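Long-range contacts in spherulin-4 (Aspergillus clavatus, PDB 5C5G), which is a glycoside hydrolase whose Aspergillus fumigatus counterpart is required for making galactosaminogalactan, and which binds N-acetyl-D-galactosamine: residues P13-P18 with V41-S46; E61-A66 with S103-L108. All blocks are in the same frame, centred on the assembly; numbering follows the deposited sequence.

Interaction 1. Residues P13-P18 with V41-S46; sequences PLYVYP and VINPGS. With EDO (1,2-ethanediol), chain B; EDO (1,2-ethanediol), chain C.
P13 and V41 pair as neighbours in a parallel sheet, their CA atoms 5.0 Å apart, at the C-terminal ends of strands 9-13 and 38-42. Just past the pair, L14 N donates to V41 O over 3.0 Å. Beyond it the chains part: L14 sits at the centre of an inverse gamma turn, and the CA separation grows to 6.0 Å at Y15 and N43. A water spans the widening gap, donating to L14 O and accepting from N43 N, so that a solvent molecule carries on where direct pairing stops.

The side chains meet around the Y15 ring. N43 stands over one face with ND2 3.8 Å above the ring centre, its amide plane nearly perpendicular (83°) to the ring, while N43 CB touches Y15 CD1 at 3.6 Å. With CG anti to its own backbone N (chi1 -178°), N43 carries its amide over the ring; OD1 instead accepts from G47 N in the following loop. P13 CB packs against the opposite face near the rim, and V41 CG1 meets the edge in plane, 3.9 Å from Y15 CE1. The ring is thus flanked on both faces and along one edge, which probably restricts its tilt. Its OH shares a 2.7 Å hydrogen bond with O2 of a 1,2-ethanediol, probably from the crystallisation liquor.

Y15 binds N-acetyl-D-galactosamine, as do Y76 beside N43, D116 and E172: the arrangement forms part of this sugar site, at the C-terminal end of the strands of a (beta/alpha)8 barrel, the usual place for its active site.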
loop_
_atom_site.group_PDB
_atom_site.type_symbol
_atom_site.label_atom_id
_atom_site.label_comp_id
_atom_site.label_asym_id
_atom_site.label_seq_id
_atom_site.Cartn_x
_atom_site.Cartn_y
_atom_site.Cartn_z
ATOM N N PRO A 13 -1.294 -4.826 -1.015
ATOM C CA PRO A 13 -1.591 -5.127 0.388
ATOM C C PRO A 13 -1.382 -6.614 0.570
ATOM O O PRO A 13 -2.273 -7.420 0.315
ATOM C CB PRO A 13 -3.043 -4.702 0.548
ATOM C CG PRO A 13 -3.603 -4.693 -0.827
ATOM C CD PRO A 13 -2.511 -4.659 -1.828
ATOM N N LEU A 14 -0.179 -6.990 0.968
ATOM C CA LEU A 14 0.247 -8.380 0.924
ATOM C C LEU A 14 -0.084 -9.058 2.237
ATOM O O LEU A 14 0.795 -9.359 3.050
ATOM C CB LEU A 14 1.744 -8.472 0.606
ATOM C CG LEU A 14 2.295 -9.876 0.376
ATOM C CD1 LEU A 14 1.654 -10.494 -0.851
ATOM C CD2 LEU A 14 3.793 -9.846 0.221
ATOM N N TYR A 15 -1.370 -9.274 2.458
ATOM C CA TYR A 15 -1.833 -9.866 3.715
ATOM C C TYR A 15 -2.048 -11.364 3.497
ATOM O O TYR A 15 -2.995 -11.961 4.004
ATOM C CB TYR A 15 -3.106 -9.181 4.239
ATOM C CG TYR A 15 -3.027 -7.668 4.322
ATOM C CD1 TYR A 15 -1.806 -6.995 4.302
ATOM C CD2 TYR A 15 -4.181 -6.911 4.370
ATOM C CE1 TYR A 15 -1.750 -5.627 4.364
ATOM C CE2 TYR A 15 -4.131 -5.518 4.428
ATOM C CZ TYR A 15 -2.898 -4.890 4.406
ATOM O OH TYR A 15 -2.838 -3.514 4.441
ATOM N N VAL A 16 -1.198 -11.928 2.663
ATOM C CA VAL A 16 -1.085 -13.350 2.418
ATOM C C VAL A 16 -0.092 -13.905 3.415
ATOM O O VAL A 16 1.005 -13.392 3.525
ATOM C CB VAL A 16 -0.485 -13.559 1.005
ATOM C CG1 VAL A 16 -0.324 -15.018 0.684
ATOM C CG2 VAL A 16 -1.339 -12.867 -0.065
ATOM N N TYR A 17 -0.459 -14.951 4.143
ATOM C CA TYR A 17 0.487 -15.527 5.080
ATOM C C TYR A 17 1.659 -16.174 4.312
ATOM O O TYR A 17 1.431 -16.917 3.365
ATOM C CB TYR A 17 -0.188 -16.554 5.987
ATOM C CG TYR A 17 0.781 -17.090 6.997
ATOM C CD1 TYR A 17 1.097 -16.352 8.123
ATOM C CD2 TYR A 17 1.427 -18.303 6.800
ATOM C CE1 TYR A 17 2.019 -16.802 9.031
ATOM C CE2 TYR A 17 2.350 -18.770 7.717
ATOM C CZ TYR A 17 2.637 -18.010 8.829
ATOM O OH TYR A 17 3.558 -18.450 9.743
ATOM N N PRO A 18 2.913 -15.888 4.715
ATOM C CA PRO A 18 4.092 -16.319 3.942
ATOM C C PRO A 18 4.499 -17.784 4.131
ATOM O O PRO A 18 5.666 -18.088 4.396
ATOM C CB PRO A 18 5.190 -15.372 4.438
ATOM C CG PRO A 18 4.772 -15.026 5.821
ATOM C CD PRO A 18 3.284 -14.941 5.782
ATOM N N VAL A 41 2.852 -3.757 1.277
ATOM C CA VAL A 41 2.574 -3.657 2.702
ATOM C C VAL A 41 2.592 -5.045 3.303
ATOM O O VAL A 41 1.857 -5.932 2.853
ATOM C CB VAL A 41 1.203 -3.042 2.965
ATOM C CG1 VAL A 41 0.972 -2.893 4.447
ATOM C CG2 VAL A 41 1.076 -1.694 2.249
ATOM N N ILE A 42 3.403 -5.236 4.317
ATOM C CA ILE A 42 3.382 -6.505 5.039
ATOM C C ILE A 42 2.798 -6.266 6.428
ATOM O O ILE A 42 2.859 -5.162 7.001
ATOM C CB ILE A 42 4.736 -7.198 5.044
ATOM C CG1 ILE A 42 5.771 -6.271 5.607
ATOM C CG2 ILE A 42 5.154 -7.632 3.602
ATOM C CD1 ILE A 42 5.932 -6.322 7.100
ATOM N N ASN A 43 2.210 -7.317 6.960
ATOM C CA ASN A 43 1.286 -7.190 8.069
ATOM C C ASN A 43 1.222 -8.502 8.837
ATOM O O ASN A 43 0.309 -9.290 8.652
ATOM C CB ASN A 43 -0.077 -6.806 7.496
ATOM C CG ASN A 43 -1.114 -6.586 8.540
ATOM O OD1 ASN A 43 -0.813 -6.507 9.733
ATOM N ND2 ASN A 43 -2.361 -6.479 8.110
ATOM N N PRO A 44 2.191 -8.731 9.720
ATOM C CA PRO A 44 2.192 -10.005 10.442
ATOM C C PRO A 44 0.942 -10.266 11.287
ATOM O O PRO A 44 0.483 -11.401 11.329
ATOM C CB PRO A 44 3.451 -9.905 11.297
ATOM C CG PRO A 44 4.368 -9.025 10.483
ATOM C CD PRO A 44 3.454 -7.995 9.887
ATOM N N GLY A 45 0.389 -9.248 11.929
ATOM C CA GLY A 45 -0.766 -9.438 12.798
ATOM C C GLY A 45 -1.406 -8.107 13.161
ATOM O O GLY A 45 -1.387 -7.698 14.318
ATOM N N SER A 46 -1.980 -7.437 12.169
ATOM C CA SER A 46 -2.491 -6.066 12.330
ATOM C C SER A 46 -1.425 -5.217 13.001
ATOM O O SER A 46 -1.700 -4.464 13.934
ATOM C CB SER A 46 -3.791 -6.053 13.137
ATOM O OG SER A 46 -4.804 -6.765 12.435
HETATM C C1 EDO B . -5.355 -1.706 1.413
HETATM O O1 EDO B . -5.757 -0.326 1.453
HETATM C C2 EDO B . -5.834 -2.524 2.611
HETATM O O2 EDO B . -5.138 -2.179 3.819
HETATM C C1 EDO C . -2.072 -8.816 -2.434
HETATM O O1 EDO C . -2.698 -9.773 -1.584
HETATM C C2 EDO C . -1.694 -9.535 -3.718
HETATM O O2 EDO C . -2.873 -9.862 -4.452
HETATM O O HOH W 1 2.070 -9.692 5.432
#

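Interaction 2. Residues E61-A66 with S103-L108; sequences EIPKLA and SSNANL
N105 is the first residue of 103-108 to meet residues 61-66 of helix 56-66, its side chain crossing that of P63 at about a right angle, so that the ND2 end comes 3.7 Å from P63 CG. The chain reaches this point from a Schellman motif that ends helix 86-103, S104 taking the positive phi. N105 also organises what follows. Its OD1 accepts from N107 N at 3.0 Å in an Asx turn, the donor standing 39° out of the amide's carbonyl plane, and its backbone opens a type I turn closed by L108 N to N105 O.

The turn brings N107 against the helix, where CB packs on P63 CB at 3.8 Å. The backbone O of N107 lies 3.3 Å from P63 CA in a CA-H...O contact with an angle of 143° at the hydrogen, and equally close to A66 CB.

L108 follows, its CG, anti to the backbone N, carrying the branch point toward the helix, where CD1 does the touching: it meets I62 CB at 3.8 Å and comes against P63 CD, running alongside the proline ring. I62 continues inward onto L73 of strand 71-78.

Such packing of a helix flank on the loop between the next helix and the following strand, 112-116, belongs to the outer layer of a (beta/alpha)8 barrel, at the end where helices lead back into strands.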
loop_
_atom_site.group_PDB
_atom_site.type_symbol
_atom_site.label_atom_id
_atom_site.label_comp_id
_atom_site.label_asym_id
_atom_site.label_seq_id
_atom_site.Cartn_x
_atom_site.Cartn_y
_atom_site.Cartn_z
ATOM N N GLU A 61 10.832 -14.948 4.348
ATOM C CA GLU A 61 10.287 -14.421 3.094
ATOM C C GLU A 61 10.486 -12.918 2.901
ATOM O O GLU A 61 10.657 -12.451 1.780
ATOM C CB GLU A 61 8.799 -14.775 2.974
ATOM C CG GLU A 61 8.514 -16.277 2.977
ATOM C CD GLU A 61 9.031 -17.011 1.752
ATOM O OE1 GLU A 61 9.334 -16.362 0.727
ATOM O OE2 GLU A 61 9.127 -18.253 1.823
ATOM N N ILE A 62 10.451 -12.146 3.976
ATOM C CA ILE A 62 10.617 -10.709 3.844
ATOM C C ILE A 62 11.943 -10.325 3.182
ATOM O O ILE A 62 11.944 -9.516 2.263
ATOM C CB ILE A 62 10.423 -9.993 5.191
ATOM C CG1 ILE A 62 8.934 -9.980 5.533
ATOM C CG2 ILE A 62 10.987 -8.568 5.160
ATOM C CD1 ILE A 62 8.648 -9.643 6.979
ATOM N N PRO A 63 13.076 -10.891 3.624
ATOM C CA PRO A 63 14.343 -10.518 2.980
ATOM C C PRO A 63 14.399 -10.830 1.489
ATOM O O PRO A 63 15.100 -10.136 0.747
ATOM C CB PRO A 63 15.379 -11.345 3.759
ATOM C CG PRO A 63 14.767 -11.525 5.083
ATOM C CD PRO A 63 13.309 -11.738 4.807
ATOM N N LYS A 64 13.685 -11.859 1.050
ATOM C CA LYS A 64 13.644 -12.179 -0.374
ATOM C C LYS A 64 13.013 -11.046 -1.175
ATOM O O LYS A 64 13.496 -10.691 -2.247
ATOM C CB LYS A 64 12.894 -13.486 -0.621
ATOM C CG LYS A 64 13.620 -14.693 -0.055
ATOM C CD LYS A 64 12.720 -15.916 0.074
ATOM C CE LYS A 64 12.095 -16.315 -1.244
ATOM N NZ LYS A 64 11.162 -17.464 -1.069
ATOM N N LEU A 65 11.933 -10.475 -0.656
ATOM C CA LEU A 65 11.301 -9.350 -1.346
ATOM C C LEU A 65 12.143 -8.101 -1.225
ATOM O O LEU A 65 12.267 -7.335 -2.184
ATOM C CB LEU A 65 9.897 -9.060 -0.803
ATOM C CG LEU A 65 8.830 -10.137 -0.970
ATOM C CD1 LEU A 65 7.503 -9.606 -0.483
ATOM C CD2 LEU A 65 8.710 -10.618 -2.407
ATOM N N ALA A 66 12.711 -7.882 -0.045
ATOM C CA ALA A 66 13.513 -6.690 0.211
ATOM C C ALA A 66 14.743 -6.632 -0.691
ATOM O O ALA A 66 15.273 -5.560 -0.944
ATOM C CB ALA A 66 13.933 -6.642 1.666
ATOM N N SER A 103 17.491 -8.720 14.326
ATOM C CA SER A 103 17.741 -9.974 13.622
ATOM C C SER A 103 19.179 -10.128 13.136
ATOM O O SER A 103 19.571 -11.213 12.728
ATOM C CB SER A 103 16.830 -10.068 12.402
ATOM O OG SER A 103 17.148 -9.066 11.448
ATOM N N SER A 104 19.947 -9.043 13.164
ATOM C CA SER A 104 21.263 -8.995 12.510
ATOM C C SER A 104 21.157 -9.374 11.030
ATOM O O SER A 104 22.051 -9.995 10.468
ATOM C CB SER A 104 22.298 -9.891 13.216
ATOM O OG SER A 104 22.613 -9.415 14.517
ATOM N N ASN A 105 20.047 -8.996 10.408
ATOM C CA ASN A 105 19.822 -9.236 8.989
ATOM C C ASN A 105 19.375 -7.933 8.364
ATOM O O ASN A 105 18.252 -7.483 8.562
ATOM C CB ASN A 105 18.764 -10.321 8.784
ATOM C CG ASN A 105 18.548 -10.670 7.319
ATOM O OD1 ASN A 105 18.974 -9.950 6.417
ATOM N ND2 ASN A 105 17.868 -11.777 7.080
ATOM N N ALA A 106 20.267 -7.324 7.594
ATOM C CA ALA A 106 19.986 -6.015 7.031
ATOM C C ALA A 106 18.783 -6.009 6.090
ATOM O O ALA A 106 18.170 -4.965 5.892
ATOM C CB ALA A 106 21.222 -5.485 6.310
ATOM N N ASN A 107 18.449 -7.167 5.523
ATOM C CA ASN A 107 17.314 -7.282 4.608
ATOM C C ASN A 107 15.999 -7.652 5.278
ATOM O O ASN A 107 14.955 -7.694 4.619
ATOM C CB ASN A 107 17.618 -8.271 3.476
ATOM C CG ASN A 107 18.233 -7.600 2.255
ATOM O OD1 ASN A 107 18.539 -6.408 2.274
ATOM N ND2 ASN A 107 18.404 -8.368 1.182
ATOM N N LEU A 108 16.036 -7.917 6.582
ATOM C CA LEU A 108 14.798 -8.067 7.330
ATOM C C LEU A 108 14.434 -6.678 7.802
ATOM O O LEU A 108 14.779 -6.277 8.913
ATOM C CB LEU A 108 14.946 -9.039 8.505
ATOM C CG LEU A 108 13.601 -9.240 9.216
ATOM C CD1 LEU A 108 12.601 -9.980 8.341
ATOM C CD2 LEU A 108 13.732 -9.946 10.541
#

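The two contacts illustrate how a (beta/alpha)8 barrel divides its work by position. Interaction 1 is buried, at the C-terminal end of the barrel strands, linking adjacent strand ends through backbone pairing, a bridging water and an aromatic ring at the sugar site. Interaction 2, its centre about 19 Å from that of the chain and only partly buried, belongs to the outer layer and relies on apolar packing and CH...O contact, its conventional hydrogen bonds serving to shape the loop itself. Strand 38-42 precedes helix 56-66 in the chain, and L65 CD1 packs on L14 CD2 at 3.8 Å while I62 CD1 lies 4.3 Å from I42 CD1, so the helix that carries one side of interaction 2 also packs on interaction 1.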